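Long-range contacts in arginine kinase (Anthopleura japonica, PDB 4RF7), which catalyses the reversible transfer of a phosphoryl group from ATP to L-arginine, giving N(omega)-phospho-L-arginine and ADP: residues L153-K158 with W228-D233; G142-V147 with L275-S280; T130-A135 with M286-H291. One frame throughout, in Å; residues are numbered along the deposited sequence.

Contact 1: L153-K158 with W228-D233; sequences LEIEKK and WLNEED. With ARG (arginine), chain G.
Leu229 and Asn230, where a strand runs out into a loop, meet one side of helix 149-163 through Ile155 and Glu156. Leu229 touches through its methyl groups: CD2 rests on CG of Glu156 at 3.7 Å, the two side chains crossing at about a right angle, while CD1 lies 4.2 Å from CG2 of Ile155. That same CG2 makes a methyl-on-amide contact with Asn230, 3.5 Å from OD1. CG1 of Ile155 stands anti to the carbonyl carbon (chi1 -74°), which leaves CG2 anti to the backbone N and turned to Asn230 and Leu229, one methyl of a branched residue serving both. Glu156 serves here through its hydrocarbon part; its extended chain carries the carboxylate away to Tyr174, whose hydroxyl hydrogen-bonds OE1. Asn230 ND2 is bonded to the carbonyl of Gly214, and the backbone of Asn230 is left-handed (phi 61°, psi 37°), which asparagine tolerates well. The loop beyond carries Glu232 to the bound arginine, its OE2 accepting from ligand NH2 at 2.5 Å and its OE1 from NH1 at 3.1 Å. By similarity Glu232 belongs to the substrate site, pairing its carboxylate with the guanidinium. Helix 149-163 packs against the end of strand 225-229, whose sheet neighbours are 216-220 and 235-242; Tyr174 and Pro176 of strand 172-176 touch Leu229 and Glu156, respectively.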
loop_
_atom_site.group_PDB
_atom_site.type_symbol
_atom_site.label_atom_id
_atom_site.label_comp_id
_atom_site.label_asym_id
_atom_site.label_seq_id
_atom_site.Cartn_x
_atom_site.Cartn_y
_atom_site.Cartn_z
ATOM N N LEU A 153 22.918 -16.074 21.525
ATOM C CA LEU A 153 21.742 -16.434 22.313
ATOM C C LEU A 153 21.391 -15.338 23.313
ATOM O O LEU A 153 20.225 -14.970 23.464
ATOM C CB LEU A 153 21.985 -17.755 23.051
ATOM C CG LEU A 153 21.936 -19.026 22.202
ATOM C CD1 LEU A 153 22.341 -20.251 23.011
ATOM C CD2 LEU A 153 20.544 -19.207 21.631
ATOM N N GLU A 154 22.415 -14.825 23.991
ATOM C CA GLU A 154 22.259 -13.759 24.976
ATOM C C GLU A 154 21.747 -12.475 24.320
ATOM O O GLU A 154 20.942 -11.741 24.900
ATOM C CB GLU A 154 23.603 -13.507 25.667
ATOM C CG GLU A 154 23.552 -12.537 26.837
ATOM C CD GLU A 154 24.865 -12.483 27.603
ATOM O OE1 GLU A 154 25.220 -13.492 28.248
ATOM O OE2 GLU A 154 25.541 -11.435 27.553
ATOM N N ILE A 155 22.224 -12.213 23.105
ATOM C CA ILE A 155 21.778 -11.066 22.328
ATOM C C ILE A 155 20.290 -11.192 22.010
ATOM O O ILE A 155 19.537 -10.227 22.139
ATOM C CB ILE A 155 22.586 -10.925 21.015
ATOM C CG1 ILE A 155 23.998 -10.406 21.305
ATOM C CG2 ILE A 155 21.889 -9.981 20.047
ATOM C CD1 ILE A 155 24.953 -10.511 20.125
ATOM N N GLU A 156 19.871 -12.386 21.600
ATOM C CA GLU A 156 18.467 -12.642 21.308
ATOM C C GLU A 156 17.608 -12.414 22.550
ATOM O O GLU A 156 16.589 -11.729 22.493
ATOM C CB GLU A 156 18.272 -14.071 20.790
ATOM C CG GLU A 156 16.820 -14.405 20.461
ATOM C CD GLU A 156 16.590 -15.880 20.178
ATOM O OE1 GLU A 156 15.537 -16.211 19.593
ATOM O OE2 GLU A 156 17.452 -16.706 20.548
ATOM N N LYS A 157 18.035 -12.987 23.670
ATOM C CA LYS A 157 17.319 -12.869 24.939
ATOM C C LYS A 157 17.135 -11.410 25.365
ATOM O O LYS A 157 16.028 -10.993 25.715
ATOM C CB LYS A 157 18.073 -13.643 26.023
ATOM C CG LYS A 157 17.405 -13.649 27.388
ATOM C CD LYS A 157 18.355 -14.219 28.432
ATOM C CE LYS A 157 17.717 -14.285 29.810
ATOM N NZ LYS A 157 18.713 -14.682 30.851
ATOM N N LYS A 158 18.220 -10.641 25.324
ATOM C CA LYS A 158 18.197 -9.230 25.711
ATOM C C LYS A 158 17.315 -8.383 24.791
ATOM O O LYS A 158 16.505 -7.581 25.259
ATOM C CB LYS A 158 19.621 -8.666 25.728
ATOM C CG LYS A 158 20.467 -9.109 26.920
ATOM C CD LYS A 158 21.900 -8.587 26.807
ATOM C CE LYS A 158 22.608 -8.568 28.159
ATOM N NZ LYS A 158 22.660 -9.908 28.800
ATOM N N TRP A 228 14.862 -7.703 12.231
ATOM C CA TRP A 228 15.562 -8.964 12.004
ATOM C C TRP A 228 16.651 -9.104 13.050
ATOM O O TRP A 228 17.512 -8.228 13.190
ATOM C CB TRP A 228 16.180 -9.022 10.605
ATOM C CG TRP A 228 15.178 -9.283 9.520
ATOM C CD1 TRP A 228 13.828 -9.433 9.670
ATOM C CD2 TRP A 228 15.448 -9.432 8.119
ATOM N NE1 TRP A 228 13.241 -9.663 8.447
ATOM C CE2 TRP A 228 14.212 -9.668 7.479
ATOM C CE3 TRP A 228 16.610 -9.389 7.343
ATOM C CZ2 TRP A 228 14.109 -9.857 6.097
ATOM C CZ3 TRP A 228 16.506 -9.579 5.970
ATOM C CH2 TRP A 228 15.266 -9.810 5.364
ATOM N N LEU A 229 16.612 -10.208 13.786
ATOM C CA LEU A 229 17.533 -10.408 14.893
ATOM C C LEU A 229 18.642 -11.377 14.485
ATOM O O LEU A 229 18.369 -12.493 14.035
ATOM C CB LEU A 229 16.761 -10.923 16.114
ATOM C CG LEU A 229 17.456 -11.094 17.465
ATOM C CD1 LEU A 229 18.364 -9.914 17.775
ATOM C CD2 LEU A 229 16.401 -11.244 18.550
ATOM N N ASN A 230 19.889 -10.931 14.614
ATOM C CA ASN A 230 21.055 -11.781 14.361
ATOM C C ASN A 230 21.192 -12.332 12.938
ATOM O O ASN A 230 21.638 -13.465 12.747
ATOM C CB ASN A 230 21.120 -12.913 15.393
ATOM C CG ASN A 230 21.487 -12.416 16.772
ATOM O OD1 ASN A 230 22.320 -11.519 16.915
ATOM N ND2 ASN A 230 20.859 -12.986 17.799
ATOM N N GLU A 231 20.821 -11.527 11.946
ATOM C CA GLU A 231 21.051 -11.888 10.551
ATOM C C GLU A 231 22.482 -11.499 10.158
ATOM O O GLU A 231 23.440 -12.175 10.552
ATOM C CB GLU A 231 20.012 -11.226 9.634
ATOM C CG GLU A 231 20.054 -11.683 8.170
ATOM C CD GLU A 231 20.335 -10.536 7.213
ATOM O OE1 GLU A 231 20.406 -10.774 5.987
ATOM O OE2 GLU A 231 20.486 -9.392 7.692
ATOM N N GLU A 232 22.631 -10.412 9.404
ATOM C CA GLU A 232 23.954 -9.921 9.007
ATOM C C GLU A 232 24.584 -9.090 10.125
ATOM O O GLU A 232 25.808 -9.034 10.269
ATOM C CB GLU A 232 23.865 -9.097 7.717
ATOM C CG GLU A 232 25.192 -8.469 7.301
ATOM C CD GLU A 232 25.152 -7.861 5.918
ATOM O OE1 GLU A 232 24.377 -8.352 5.071
ATOM O OE2 GLU A 232 25.905 -6.893 5.677
ATOM N N ASP A 233 23.737 -8.431 10.904
ATOM C CA ASP A 233 24.174 -7.742 12.110
ATOM C C ASP A 233 23.260 -8.212 13.229
ATOM O O ASP A 233 22.279 -8.908 12.962
ATOM C CB ASP A 233 24.076 -6.219 11.935
ATOM C CG ASP A 233 25.101 -5.673 10.955
ATOM O OD1 ASP A 233 26.267 -5.483 11.357
ATOM O OD2 ASP A 233 24.739 -5.426 9.786
HETATM N N ARG G . 29.850 -8.662 0.565
HETATM C CA ARG G . 29.152 -8.166 -0.619
HETATM C C ARG G . 30.103 -7.516 -1.618
HETATM O O ARG G . 31.277 -7.271 -1.327
HETATM C CB ARG G . 28.045 -7.182 -0.226
HETATM C CG ARG G . 28.493 -6.061 0.704
HETATM C CD ARG G . 27.388 -5.027 0.910
HETATM N NE ARG G . 26.093 -5.638 1.209
HETATM C CZ ARG G . 25.692 -5.996 2.426
HETATM N NH1 ARG G . 24.495 -6.541 2.601
HETATM N NH2 ARG G . 26.487 -5.813 3.470
HETATM O OXT ARG G . 29.710 -7.226 -2.749
#

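Contact 2: G142-V147 with L275-S280; sequences GLAPGV and LTSCPS. With ARG (arginine), chain G.
With chi1 of -53°, Ser277 places OG anti to its own carbonyl carbon, and the hydroxyl comes to rest 3.5 Å from both CB of Ala144 and CD of Pro145. Leu143 has a similar first torsion (chi1 -59°) and an extended second one, which carries CD1 to 3.6 Å from the carbonyl O of Thr276. Small or compact residues suit this close approach of two loops: the alanine methyl and the proline ring give Ser277 a smooth apolar flank, while its OG is hydrogen-bonded to the carbonyl of Glu232. A water links the loops, accepting from Ala144 N and donating to Ser277 OG, each at 3.2 Å. The 142-147 loop is itself tightly turned, since Leu143 O accepts from the amides of both Gly146 and Val147. Within 275-280, Thr276 OG1 donates to Cys278 O at 2.7 Å, tying down the backbone just ahead of the substrate pocket. Cys278 CB lies 3.3 Å from NH2 of the bound arginine. A cysteine-bearing loop beside the guanidinium, with a glutamate nearby, here Glu232, is characteristic of the substrate site of phosphagen kinases; by similarity, Cys278 is a substrate-binding residue here.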
loop_
_atom_site.group_PDB
_atom_site.type_symbol
_atom_site.label_atom_id
_atom_site.label_comp_id
_atom_site.label_asym_id
_atom_site.label_seq_id
_atom_site.Cartn_x
_atom_site.Cartn_y
_atom_site.Cartn_z
ATOM N N GLY A 142 31.033 -9.713 20.095
ATOM C CA GLY A 142 31.614 -9.653 18.768
ATOM C C GLY A 142 30.542 -9.292 17.755
ATOM O O GLY A 142 29.345 -9.360 18.055
ATOM N N LEU A 143 30.961 -8.892 16.561
ATOM C CA LEU A 143 30.013 -8.653 15.485
ATOM C C LEU A 143 29.566 -10.002 14.923
ATOM O O LEU A 143 30.108 -11.043 15.300
ATOM C CB LEU A 143 30.637 -7.761 14.410
ATOM C CG LEU A 143 31.093 -6.399 14.947
ATOM C CD1 LEU A 143 31.822 -5.578 13.892
ATOM C CD2 LEU A 143 29.911 -5.620 15.493
ATOM N N ALA A 144 28.572 -9.986 14.042
ATOM C CA ALA A 144 27.990 -11.223 13.506
ATOM C C ALA A 144 28.982 -12.301 13.021
ATOM O O ALA A 144 28.766 -13.490 13.279
ATOM C CB ALA A 144 26.951 -10.908 12.422
ATOM N N PRO A 145 30.060 -11.906 12.315
ATOM C CA PRO A 145 30.988 -12.962 11.890
ATOM C C PRO A 145 31.807 -13.532 13.048
ATOM O O PRO A 145 32.411 -14.597 12.889
ATOM C CB PRO A 145 31.924 -12.239 10.913
ATOM C CG PRO A 145 31.188 -11.014 10.482
ATOM C CD PRO A 145 30.381 -10.612 11.682
ATOM N N GLY A 146 31.835 -12.841 14.186
ATOM C CA GLY A 146 32.679 -13.259 15.295
ATOM C C GLY A 146 31.955 -13.654 16.569
ATOM O O GLY A 146 32.538 -14.303 17.441
ATOM N N VAL A 147 30.687 -13.261 16.680
ATOM C CA VAL A 147 29.895 -13.524 17.883
ATOM C C VAL A 147 29.888 -15.014 18.243
ATOM O O VAL A 147 29.749 -15.877 17.369
ATOM C CB VAL A 147 28.447 -12.986 17.736
ATOM C CG1 VAL A 147 27.731 -13.645 16.565
ATOM C CG2 VAL A 147 27.662 -13.178 19.017
ATOM N N LEU A 275 29.023 0.596 14.592
ATOM C CA LEU A 275 29.793 -0.494 13.991
ATOM C C LEU A 275 28.905 -1.599 13.412
ATOM O O LEU A 275 27.928 -2.019 14.038
ATOM C CB LEU A 275 30.780 -1.077 15.005
ATOM C CG LEU A 275 31.854 -0.091 15.463
ATOM C CD1 LEU A 275 32.593 -0.619 16.670
ATOM C CD2 LEU A 275 32.826 0.187 14.334
ATOM N N THR A 276 29.252 -2.058 12.212
ATOM C CA THR A 276 28.513 -3.120 11.533
ATOM C C THR A 276 29.464 -4.174 10.967
ATOM O O THR A 276 30.671 -3.938 10.877
ATOM C CB THR A 276 27.649 -2.558 10.388
ATOM O OG1 THR A 276 28.444 -1.692 9.566
ATOM C CG2 THR A 276 26.469 -1.782 10.941
ATOM N N SER A 277 28.916 -5.324 10.580
ATOM C CA SER A 277 29.713 -6.410 10.021
ATOM C C SER A 277 30.348 -5.994 8.699
ATOM O O SER A 277 31.531 -6.248 8.457
ATOM C CB SER A 277 28.855 -7.661 9.825
ATOM O OG SER A 277 28.176 -8.003 11.016
ATOM N N CYS A 278 29.555 -5.355 7.844
ATOM C CA CYS A 278 30.063 -4.827 6.585
ATOM C C CYS A 278 30.385 -3.345 6.735
ATOM O O CYS A 278 29.556 -2.574 7.228
ATOM C CB CYS A 278 29.045 -5.019 5.462
ATOM S SG CYS A 278 29.672 -4.533 3.836
ATOM N N PRO A 279 31.596 -2.940 6.319
ATOM C CA PRO A 279 31.992 -1.529 6.413
ATOM C C PRO A 279 31.081 -0.601 5.604
ATOM O O PRO A 279 31.098 0.608 5.833
ATOM C CB PRO A 279 33.425 -1.514 5.849
ATOM C CG PRO A 279 33.604 -2.842 5.147
ATOM C CD PRO A 279 32.699 -3.802 5.854
ATOM N N SER A 280 30.300 -1.159 4.681
ATOM C CA SER A 280 29.353 -0.373 3.890
ATOM C C SER A 280 28.234 0.212 4.752
ATOM O O SER A 280 27.612 1.212 4.384
ATOM C CB SER A 280 28.736 -1.236 2.789
ATOM O OG SER A 280 27.963 -2.287 3.344
HETATM N N ARG G . 29.850 -8.662 0.565
HETATM C CA ARG G . 29.152 -8.166 -0.619
HETATM C C ARG G . 30.103 -7.516 -1.618
HETATM O O ARG G . 31.277 -7.271 -1.327
HETATM C CB ARG G . 28.045 -7.182 -0.226
HETATM C CG ARG G . 28.493 -6.061 0.704
HETATM C CD ARG G . 27.388 -5.027 0.910
HETATM N NE ARG G . 26.093 -5.638 1.209
HETATM C CZ ARG G . 25.692 -5.996 2.426
HETATM N NH1 ARG G . 24.495 -6.541 2.601
HETATM N NH2 ARG G . 26.487 -5.813 3.470
HETATM O OXT ARG G . 29.710 -7.226 -2.749
HETATM O O HOH W 1 27.049 -7.202 13.894
#

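Contact 3: T130-A135 with M286-H291. With ARG (arginine), chain H.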
loop_
_atom_site.group_PDB
_atom_site.type_symbol
_atom_site.label_atom_id
_atom_site.label_comp_id
_atom_site.label_asym_id
_atom_site.label_seq_id
_atom_site.Cartn_x
_atom_site.Cartn_y
_atom_site.Cartn_z
ATOM N N THR A 130 7.182 4.680 1.935
ATOM C CA THR A 130 8.355 5.224 2.616
ATOM C C THR A 130 8.969 4.141 3.508
ATOM O O THR A 130 8.248 3.339 4.108
ATOM C CB THR A 130 7.971 6.443 3.473
ATOM O OG1 THR A 130 7.431 7.474 2.635
ATOM C CG2 THR A 130 9.175 6.991 4.219
ATOM N N ARG A 131 10.295 4.113 3.598
ATOM C CA ARG A 131 10.980 3.068 4.352
ATOM C C ARG A 131 12.290 3.583 4.941
ATOM O O ARG A 131 13.077 4.239 4.250
ATOM C CB ARG A 131 11.251 1.870 3.439
ATOM C CG ARG A 131 11.973 0.697 4.097
ATOM C CD ARG A 131 12.355 -0.333 3.041
ATOM N NE ARG A 131 12.857 -1.575 3.622
ATOM C CZ ARG A 131 14.144 -1.840 3.830
ATOM N NH1 ARG A 131 14.500 -3.000 4.361
ATOM N NH2 ARG A 131 15.074 -0.950 3.504
ATOM N N ILE A 132 12.519 3.294 6.221
ATOM C CA ILE A 132 13.792 3.621 6.854
ATOM C C ILE A 132 14.342 2.421 7.620
ATOM O O ILE A 132 13.679 1.878 8.509
ATOM C CB ILE A 132 13.687 4.820 7.814
ATOM C CG1 ILE A 132 13.097 6.040 7.102
ATOM C CG2 ILE A 132 15.061 5.165 8.377
ATOM C CD1 ILE A 132 12.838 7.224 8.023
ATOM N N ARG A 133 15.559 2.020 7.267
ATOM C CA ARG A 133 16.223 0.887 7.897
ATOM C C ARG A 133 17.508 1.350 8.570
ATOM O O ARG A 133 18.202 2.216 8.041
ATOM C CB ARG A 133 16.557 -0.158 6.832
ATOM C CG ARG A 133 17.470 -1.281 7.297
ATOM C CD ARG A 133 18.558 -1.537 6.271
ATOM N NE ARG A 133 19.826 -0.907 6.629
ATOM C CZ ARG A 133 20.885 -0.837 5.828
ATOM N NH1 ARG A 133 21.997 -0.245 6.248
ATOM N NH2 ARG A 133 20.837 -1.351 4.606
ATOM N N VAL A 134 17.815 0.791 9.741
ATOM C CA VAL A 134 19.136 0.967 10.351
ATOM C C VAL A 134 19.711 -0.379 10.794
ATOM O O VAL A 134 18.968 -1.292 11.162
ATOM C CB VAL A 134 19.121 1.945 11.558
ATOM C CG1 VAL A 134 18.845 3.374 11.102
ATOM C CG2 VAL A 134 18.102 1.504 12.603
ATOM N N ALA A 135 21.036 -0.497 10.740
ATOM C CA ALA A 135 21.733 -1.671 11.258
ATOM C C ALA A 135 22.436 -1.282 12.557
ATOM O O ALA A 135 23.044 -0.212 12.637
ATOM C CB ALA A 135 22.740 -2.186 10.244
ATOM N N MET A 286 22.223 3.411 7.969
ATOM C CA MET A 286 20.885 3.715 7.464
ATOM C C MET A 286 20.701 3.554 5.955
ATOM O O MET A 286 21.586 3.890 5.161
ATOM C CB MET A 286 20.475 5.130 7.891
ATOM C CG MET A 286 19.125 5.583 7.336
ATOM S SD MET A 286 18.575 7.173 7.991
ATOM C CE MET A 286 18.218 6.726 9.694
ATOM N N ARG A 287 19.548 3.008 5.576
ATOM C CA ARG A 287 19.036 3.144 4.221
ATOM C C ARG A 287 17.633 3.737 4.300
ATOM O O ARG A 287 16.680 3.053 4.682
ATOM C CB ARG A 287 18.991 1.801 3.485
ATOM C CG ARG A 287 18.501 1.942 2.042
ATOM C CD ARG A 287 18.459 0.622 1.288
ATOM N NE ARG A 287 18.152 0.837 -0.126
ATOM C CZ ARG A 287 16.921 0.895 -0.627
ATOM N NH1 ARG A 287 16.740 1.097 -1.925
ATOM N NH2 ARG A 287 15.869 0.753 0.166
ATOM N N ALA A 288 17.511 5.016 3.959
ATOM C CA ALA A 288 16.205 5.668 3.892
ATOM C C ALA A 288 15.738 5.679 2.443
ATOM O O ALA A 288 16.520 6.002 1.545
ATOM C CB ALA A 288 16.282 7.084 4.430
ATOM N N SER A 289 14.473 5.333 2.208
ATOM C CA SER A 289 13.972 5.242 0.838
ATOM C C SER A 289 12.501 5.622 0.658
ATOM O O SER A 289 11.687 5.504 1.581
ATOM C CB SER A 289 14.218 3.847 0.266
ATOM O OG SER A 289 13.538 2.860 1.016
ATOM N N VAL A 290 12.178 6.078 -0.551
ATOM C CA VAL A 290 10.820 6.450 -0.923
ATOM C C VAL A 290 10.536 5.948 -2.337
ATOM O O VAL A 290 11.389 6.065 -3.222
ATOM C CB VAL A 290 10.627 7.989 -0.876
ATOM C CG1 VAL A 290 9.280 8.392 -1.467
ATOM C CG2 VAL A 290 10.751 8.511 0.550
ATOM N N HIS A 291 9.359 5.357 -2.538
ATOM C CA HIS A 291 8.883 5.058 -3.882
ATOM C C HIS A 291 7.996 6.212 -4.327
ATOM O O HIS A 291 7.020 6.552 -3.649
ATOM C CB HIS A 291 8.097 3.747 -3.919
ATOM C CG HIS A 291 8.955 2.515 -3.792
ATOM N ND1 HIS A 291 8.431 1.250 -3.773
ATOM C CD2 HIS A 291 10.292 2.383 -3.683
ATOM C CE1 HIS A 291 9.407 0.370 -3.651
ATOM N NE2 HIS A 291 10.561 1.037 -3.593
HETATM N N ARG H . 13.816 -4.555 0.543
HETATM C CA ARG H . 13.160 -3.716 -0.452
HETATM C C ARG H . 14.166 -2.780 -1.117
HETATM O O ARG H . 14.805 -3.131 -2.111
HETATM C CB ARG H . 12.033 -2.906 0.194
HETATM C CG ARG H . 11.160 -2.145 -0.791
HETATM C CD ARG H . 10.214 -1.190 -0.084
HETATM N NE ARG H . 10.665 0.198 -0.164
HETATM C CZ ARG H . 9.845 1.243 -0.201
HETATM N NH1 ARG H . 8.538 1.050 -0.162
HETATM N NH2 ARG H . 10.327 2.476 -0.278
HETATM O OXT ARG H . 14.374 -1.651 -0.673
HETATM O O HOH W 2 14.957 1.672 2.938
#
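Arg131 and Ser289 face each other as a hydrogen-bonded pair, as do Arg133 and Arg287, so four backbone bonds join the strands. Ser289 N reaches Arg131 O at 2.7 Å, nearly in line with the carbonyl; the return bond, from Arg131 N to Ser289 O, is 2.8 Å. The second pair is joined by Arg133 N to Arg287 O and by Arg287 N to Arg133 O. CA-H...O contacts accompany these bonds, the shortest from Met286 CA to Arg133 O at 3.1 Å.

The apolar contacts occupy the face bearing Ile132, Val134, Met286 and Ala288. Met286 bends at its last torsion (chi3 -69°), bringing CE to 3.7 Å from Val134 CG1 and 3.8 Å from Ile132 CG2; its flexible chain can fit between two rigid branched residues. Helices 246-264 and 344-370 pack on this side.

These are the adjacent strands 127-136 and 286-293, which run antiparallel as interior neighbours in the eight-stranded sheet of the phosphagen kinase catalytic domain. Its other face carries the arginines, predicted to bind ATP.

Polar interactions there converge on a water that accepts from Arg131 NH2 and donates to Arg287 O and Ser289 OG. The guanidinium groups of Arg131 and Arg287, their planes 57° apart, approach to 3.8 Å between NH2 atoms, Arg131 NH2 lying at the edge of the Arg287 group, near its plane, an arrangement suited to an anionic nucleotide. Arg287 NH1 is salt-bridged to Asp333. Arg287 CB lies over a face of the Arg133 guanidinium, whose NH1 is hydrogen-bonded to Asn281.

The arginine of chain H lies over this face. Its carboxylate OXT is 3.0 Å from Arg287 NH2, and its guanidinium carbon CZ sits above the centre of the His291 ring.

Overall arrangement
All three contacts belong to the first of the two approximate repeats and are nested along the chain: contact 1 lies inside the loop closed by contact 2, and contact 2 inside that closed by contact 3. Contacts 1 and 2, with centres about 12 Å apart, share the arginine of chain G. They are tied directly, with Glu232 O 2.7 Å from Ser277 OG and Asp233 OD1 2.8 Å from Ser277 N, so the loops carrying Glu232 and Cys278 are joined. Contact 3, its centre about 21 Å from that of contact 1 and 20 Å from that of contact 2, lies beside the arginine of chain H, in the predicted ATP site. Ala135 CB packs against Asp233 and Thr276.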